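Local atomic coordinates of ABC transporter ATP-binding protein (Sulfolobus tokodaii, PDB entry 2PJZ), a protein that probably binds and hydrolyses ATP as the nucleotide-binding subunit of an ABC transporter, possibly one that carries cobalt. Residues M1-G13 with A49-N63. Sequence-based numbering, arbitrary orientation.
With SO4 (sulfate ion), chain F.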
loop_
_atom_site.group_PDB
_atom_site.type_symbol
_atom_site.label_atom_id
_atom_site.label_comp_id
_atom_site.label_asym_id
_atom_site.label_seq_id
_atom_site.Cartn_x
_atom_site.Cartn_y
_atom_site.Cartn_z
ATOM N N MET A 1 -10.396 3.825 11.690
ATOM C CA MET A 1 -9.157 3.740 12.537
ATOM C C MET A 1 -8.457 2.394 12.307
ATOM O O MET A 1 -9.083 1.323 12.444
ATOM C CB MET A 1 -9.497 3.869 14.013
ATOM C CG MET A 1 -8.244 3.777 14.966
ATOM S SD MET A 1 -7.008 5.158 14.834
ATOM C CE MET A 1 -7.994 6.531 15.560
ATOM N N ILE A 2 -7.172 2.439 11.962
ATOM C CA ILE A 2 -6.340 1.215 11.916
ATOM C C ILE A 2 -5.251 1.434 12.936
ATOM O O ILE A 2 -4.591 2.496 12.926
ATOM C CB ILE A 2 -5.657 1.026 10.505
ATOM C CG1 ILE A 2 -6.701 0.929 9.386
ATOM C CG2 ILE A 2 -4.678 -0.171 10.504
ATOM C CD1 ILE A 2 -6.094 1.127 7.979
ATOM N N GLN A 3 -5.101 0.501 13.871
ATOM C CA GLN A 3 -4.027 0.608 14.872
ATOM C C GLN A 3 -3.155 -0.638 14.780
ATOM O O GLN A 3 -3.676 -1.743 14.938
ATOM C CB GLN A 3 -4.563 0.654 16.289
ATOM C CG GLN A 3 -5.452 1.849 16.630
ATOM C CD GLN A 3 -6.235 1.566 17.883
ATOM O OE1 GLN A 3 -7.372 1.086 17.815
ATOM N NE2 GLN A 3 -5.610 1.797 19.042
ATOM N N LEU A 4 -1.854 -0.452 14.523
ATOM C CA LEU A 4 -0.882 -1.566 14.696
ATOM C C LEU A 4 -0.186 -1.317 15.993
ATOM O O LEU A 4 0.452 -0.238 16.194
ATOM C CB LEU A 4 0.133 -1.653 13.535
ATOM C CG LEU A 4 -0.333 -2.251 12.197
ATOM C CD1 LEU A 4 -1.542 -1.525 11.595
ATOM C CD2 LEU A 4 0.839 -2.284 11.219
ATOM N N LYS A 5 -0.323 -2.243 16.944
ATOM C CA LYS A 5 0.295 -2.047 18.272
ATOM C C LYS A 5 1.316 -3.136 18.574
ATOM O O LYS A 5 0.947 -4.246 18.973
ATOM C CB LYS A 5 -0.745 -1.992 19.415
ATOM C CG LYS A 5 -1.987 -1.115 19.169
ATOM C CD LYS A 5 -1.679 0.374 18.990
ATOM C CE LYS A 5 -1.248 1.083 20.308
ATOM N NZ LYS A 5 -1.022 2.552 20.090
ATOM N N ASN A 6 2.585 -2.801 18.360
ATOM C CA ASN A 6 3.733 -3.690 18.582
ATOM C C ASN A 6 3.629 -4.956 17.712
ATOM O O ASN A 6 3.720 -6.084 18.206
ATOM C CB ASN A 6 3.831 -4.088 20.071
ATOM C CG ASN A 6 5.177 -4.724 20.413
ATOM O OD1 ASN A 6 6.214 -4.276 19.928
ATOM N ND2 ASN A 6 5.156 -5.768 21.229
ATOM N N VAL A 7 3.423 -4.748 16.417
ATOM C CA VAL A 7 3.283 -5.864 15.476
ATOM C C VAL A 7 4.656 -6.435 15.093
ATOM O O VAL A 7 5.604 -5.681 14.867
ATOM C CB VAL A 7 2.496 -5.421 14.218
ATOM C CG1 VAL A 7 2.440 -6.555 13.157
ATOM C CG2 VAL A 7 1.074 -5.055 14.651
ATOM N N GLY A 8 4.753 -7.759 15.038
ATOM C CA GLY A 8 5.983 -8.402 14.532
ATOM C C GLY A 8 5.530 -9.420 13.495
ATOM O O GLY A 8 4.446 -10.026 13.626
ATOM N N ILE A 9 6.301 -9.591 12.426
ATOM C CA ILE A 9 5.987 -10.628 11.459
ATOM C C ILE A 9 7.271 -11.199 10.904
ATOM O O ILE A 9 8.220 -10.462 10.654
ATOM C CB ILE A 9 5.121 -10.133 10.269
ATOM C CG1 ILE A 9 4.145 -9.017 10.680
ATOM C CG2 ILE A 9 4.406 -11.330 9.644
ATOM C CD1 ILE A 9 3.406 -8.371 9.539
ATOM N N THR A 10 7.306 -12.514 10.737
ATOM C CA THR A 10 8.503 -13.163 10.176
ATOM C C THR A 10 8.519 -13.011 8.678
ATOM O O THR A 10 7.532 -13.346 7.993
ATOM C CB THR A 10 8.537 -14.628 10.549
ATOM O OG1 THR A 10 8.647 -14.723 11.977
ATOM C CG2 THR A 10 9.716 -15.372 9.870
ATOM N N LEU A 11 9.628 -12.499 8.158
ATOM C CA LEU A 11 9.743 -12.338 6.707
ATOM C C LEU A 11 10.452 -13.486 6.051
ATOM O O LEU A 11 10.166 -13.796 4.893
ATOM C CB LEU A 11 10.508 -11.033 6.378
ATOM C CG LEU A 11 9.894 -9.735 6.912
ATOM C CD1 LEU A 11 10.674 -8.500 6.375
ATOM C CD2 LEU A 11 8.393 -9.667 6.492
ATOM N N SER A 12 11.444 -14.056 6.721
ATOM C CA SER A 12 12.111 -15.222 6.163
ATOM C C SER A 12 12.698 -16.140 7.216
ATOM O O SER A 12 13.014 -15.706 8.322
ATOM C CB SER A 12 13.179 -14.815 5.138
ATOM O OG SER A 12 14.005 -13.820 5.643
ATOM N N GLY A 13 12.934 -17.400 6.837
ATOM C CA GLY A 13 13.612 -18.295 7.760
ATOM C C GLY A 13 12.645 -18.883 8.780
ATOM O O GLY A 13 11.413 -18.858 8.581
ATOM N N ALA A 49 -1.110 -9.204 6.904
ATOM C CA ALA A 49 -1.471 -9.305 8.322
ATOM C C ALA A 49 -2.695 -8.431 8.663
ATOM O O ALA A 49 -3.643 -8.891 9.318
ATOM C CB ALA A 49 -0.299 -8.947 9.200
ATOM N N ILE A 50 -2.674 -7.176 8.230
ATOM C CA ILE A 50 -3.816 -6.262 8.477
ATOM C C ILE A 50 -5.109 -6.824 7.862
ATOM O O ILE A 50 -6.196 -6.698 8.445
ATOM C CB ILE A 50 -3.505 -4.825 7.899
ATOM C CG1 ILE A 50 -2.315 -4.181 8.642
ATOM C CG2 ILE A 50 -4.758 -3.944 7.935
ATOM C CD1 ILE A 50 -1.752 -2.904 7.901
ATOM N N SER A 51 -4.987 -7.489 6.709
ATOM C CA SER A 51 -6.148 -8.053 5.984
ATOM C C SER A 51 -6.602 -9.422 6.460
ATOM O O SER A 51 -7.546 -10.013 5.886
ATOM C CB SER A 51 -5.888 -8.096 4.479
ATOM O OG SER A 51 -5.416 -6.848 4.033
ATOM N N GLY A 52 -5.967 -9.933 7.519
ATOM C CA GLY A 52 -6.449 -11.172 8.138
ATOM C C GLY A 52 -5.899 -12.413 7.422
ATOM O O GLY A 52 -6.455 -13.499 7.527
ATOM N N LEU A 53 -4.799 -12.252 6.697
ATOM C CA LEU A 53 -4.306 -13.308 5.787
ATOM C C LEU A 53 -3.005 -13.973 6.262
ATOM O O LEU A 53 -2.498 -14.905 5.609
ATOM C CB LEU A 53 -4.104 -12.736 4.367
ATOM C CG LEU A 53 -5.364 -12.183 3.660
ATOM C CD1 LEU A 53 -4.984 -11.267 2.487
ATOM C CD2 LEU A 53 -6.231 -13.348 3.222
ATOM N N LEU A 54 -2.467 -13.527 7.389
ATOM C CA LEU A 54 -1.218 -14.100 7.905
ATOM C C LEU A 54 -1.163 -13.908 9.407
ATOM O O LEU A 54 -1.639 -12.889 9.888
ATOM C CB LEU A 54 -0.056 -13.327 7.290
ATOM C CG LEU A 54 1.126 -13.916 6.534
ATOM C CD1 LEU A 54 0.792 -15.136 5.706
ATOM C CD2 LEU A 54 1.709 -12.802 5.668
ATOM N N PRO A 55 -0.560 -14.855 10.150
ATOM C CA PRO A 55 -0.405 -14.623 11.586
ATOM C C PRO A 55 0.681 -13.571 11.830
ATOM O O PRO A 55 1.541 -13.345 10.961
ATOM C CB PRO A 55 0.077 -15.959 12.141
ATOM C CG PRO A 55 0.527 -16.760 10.979
ATOM C CD PRO A 55 -0.040 -16.166 9.720
ATOM N N TYR A 56 0.638 -12.973 13.017
ATOM C CA TYR A 56 1.543 -11.884 13.396
ATOM C C TYR A 56 1.588 -11.889 14.928
ATOM O O TYR A 56 0.642 -12.366 15.591
ATOM C CB TYR A 56 0.994 -10.498 12.870
ATOM C CG TYR A 56 -0.451 -10.239 13.246
ATOM C CD1 TYR A 56 -0.763 -9.511 14.386
ATOM C CD2 TYR A 56 -1.512 -10.771 12.474
ATOM C CE1 TYR A 56 -2.116 -9.297 14.782
ATOM C CE2 TYR A 56 -2.853 -10.585 12.864
ATOM C CZ TYR A 56 -3.132 -9.856 14.002
ATOM O OH TYR A 56 -4.440 -9.667 14.404
ATOM N N SER A 57 2.647 -11.329 15.500
ATOM C CA SER A 57 2.644 -11.049 16.942
ATOM C C SER A 57 2.140 -9.614 17.171
ATOM O O SER A 57 2.124 -8.792 16.215
ATOM C CB SER A 57 4.033 -11.241 17.522
ATOM O OG SER A 57 4.962 -10.342 16.928
ATOM N N GLY A 58 1.742 -9.323 18.408
ATOM C CA GLY A 58 1.119 -8.025 18.736
ATOM C C GLY A 58 -0.337 -7.998 18.267
ATOM O O GLY A 58 -0.973 -9.052 18.057
ATOM N N ASN A 59 -0.868 -6.797 18.083
ATOM C CA ASN A 59 -2.305 -6.622 17.847
ATOM C C ASN A 59 -2.536 -5.622 16.767
ATOM O O ASN A 59 -1.772 -4.671 16.615
ATOM C CB ASN A 59 -2.977 -6.187 19.161
ATOM C CG ASN A 59 -2.988 -7.326 20.175
ATOM O OD1 ASN A 59 -2.160 -7.361 21.113
ATOM N ND2 ASN A 59 -3.766 -8.334 19.888
ATOM N N ILE A 60 -3.575 -5.859 15.963
ATOM C CA ILE A 60 -3.984 -4.930 14.906
ATOM C C ILE A 60 -5.479 -4.727 15.093
ATOM O O ILE A 60 -6.254 -5.713 15.095
ATOM C CB ILE A 60 -3.719 -5.509 13.460
ATOM C CG1 ILE A 60 -2.198 -5.817 13.274
ATOM C CG2 ILE A 60 -4.245 -4.522 12.356
ATOM C CD1 ILE A 60 -1.800 -6.620 12.001
ATOM N N PHE A 61 -5.894 -3.460 15.220
ATOM C CA PHE A 61 -7.320 -3.135 15.423
ATOM C C PHE A 61 -7.874 -2.328 14.269
ATOM O O PHE A 61 -7.263 -1.325 13.878
ATOM C CB PHE A 61 -7.539 -2.333 16.733
ATOM C CG PHE A 61 -7.080 -3.068 17.983
ATOM C CD1 PHE A 61 -7.965 -3.889 18.710
ATOM C CD2 PHE A 61 -5.777 -2.966 18.393
ATOM C CE1 PHE A 61 -7.534 -4.572 19.881
ATOM C CE2 PHE A 61 -5.326 -3.615 19.574
ATOM C CZ PHE A 61 -6.212 -4.456 20.296
ATOM N N ILE A 62 -9.004 -2.760 13.719
ATOM C CA ILE A 62 -9.712 -1.982 12.703
ATOM C C ILE A 62 -11.037 -1.558 13.335
ATOM O O ILE A 62 -11.851 -2.397 13.678
ATOM C CB ILE A 62 -9.955 -2.815 11.418
ATOM C CG1 ILE A 62 -8.594 -3.324 10.837
ATOM C CG2 ILE A 62 -10.716 -2.017 10.356
ATOM C CD1 ILE A 62 -8.793 -4.286 9.657
ATOM N N ASN A 63 -11.196 -0.260 13.547
ATOM C CA ASN A 63 -12.370 0.262 14.277
ATOM C C ASN A 63 -12.596 -0.498 15.582
ATOM O O ASN A 63 -13.736 -0.883 15.919
ATOM C CB ASN A 63 -13.607 0.335 13.358
ATOM C CG ASN A 63 -13.478 1.460 12.335
ATOM O OD1 ASN A 63 -12.737 2.424 12.550
ATOM N ND2 ASN A 63 -14.186 1.342 11.219
HETATM S S SO4 F . 7.088 -12.689 15.572
HETATM O O1 SO4 F . 8.341 -12.712 14.691
HETATM O O2 SO4 F . 6.776 -13.878 16.485
HETATM O O3 SO4 F . 7.163 -11.517 16.465
HETATM O O4 SO4 F . 5.957 -12.479 14.647
HETATM O O HOH W 1 -8.930 0.592 15.708
HETATM O O HOH W 2 0.106 -5.342 21.157
HETATM O O HOH W 3 5.235 -8.165 18.557
#
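V7 and I60 meet at about a right angle, just beyond the place where strand 2-5 runs antiparallel to strand 59-62, with V7 CG2 lying 3.6 Å from I60 CG1. I60 holds CG1 beside its backbone N (chi1 -59°), and this turns the branch to V7 while CG2 faces L4, whose side chain lies alongside and points the same way. L4 CD1 also packs crosswise on I50 CD1, 3.9 Å away, and I9 CD1 reaches A49 CB at 3.8 Å, so the buried face of the sheet rests on the end of helix 43-50, which begins within the probable Walker A motif. At the end of the same I60 branch, CD1 sits 3.8 Å above the ring plane of Y56, over its centre. With an alanine in place of I60, V7 CG2 would probably lose its apolar neighbour and the Y56 ring the methyl over its centre.

On the opposite face, K5 CG approaches the F61 ring at its edge, while Q3 OE1 lies 3.6 Å from F61 CB, its amide plane turned 35° from the ring. K5 NZ leads away to a salt bridge with E27. Paired backbone bonds link Q3 with F61 and K5 with N59; past a bulge they resume at G8 and S57, where S57 OG donates to O3 of a sulfate, probably from the crystallisation liquor. In this antiparallel β-subdomain, characteristic of ABC ATPases, backbone bonds thus set the register, dispersion contacts seat the sheet on the helix end, and polar chains surround F61 outside.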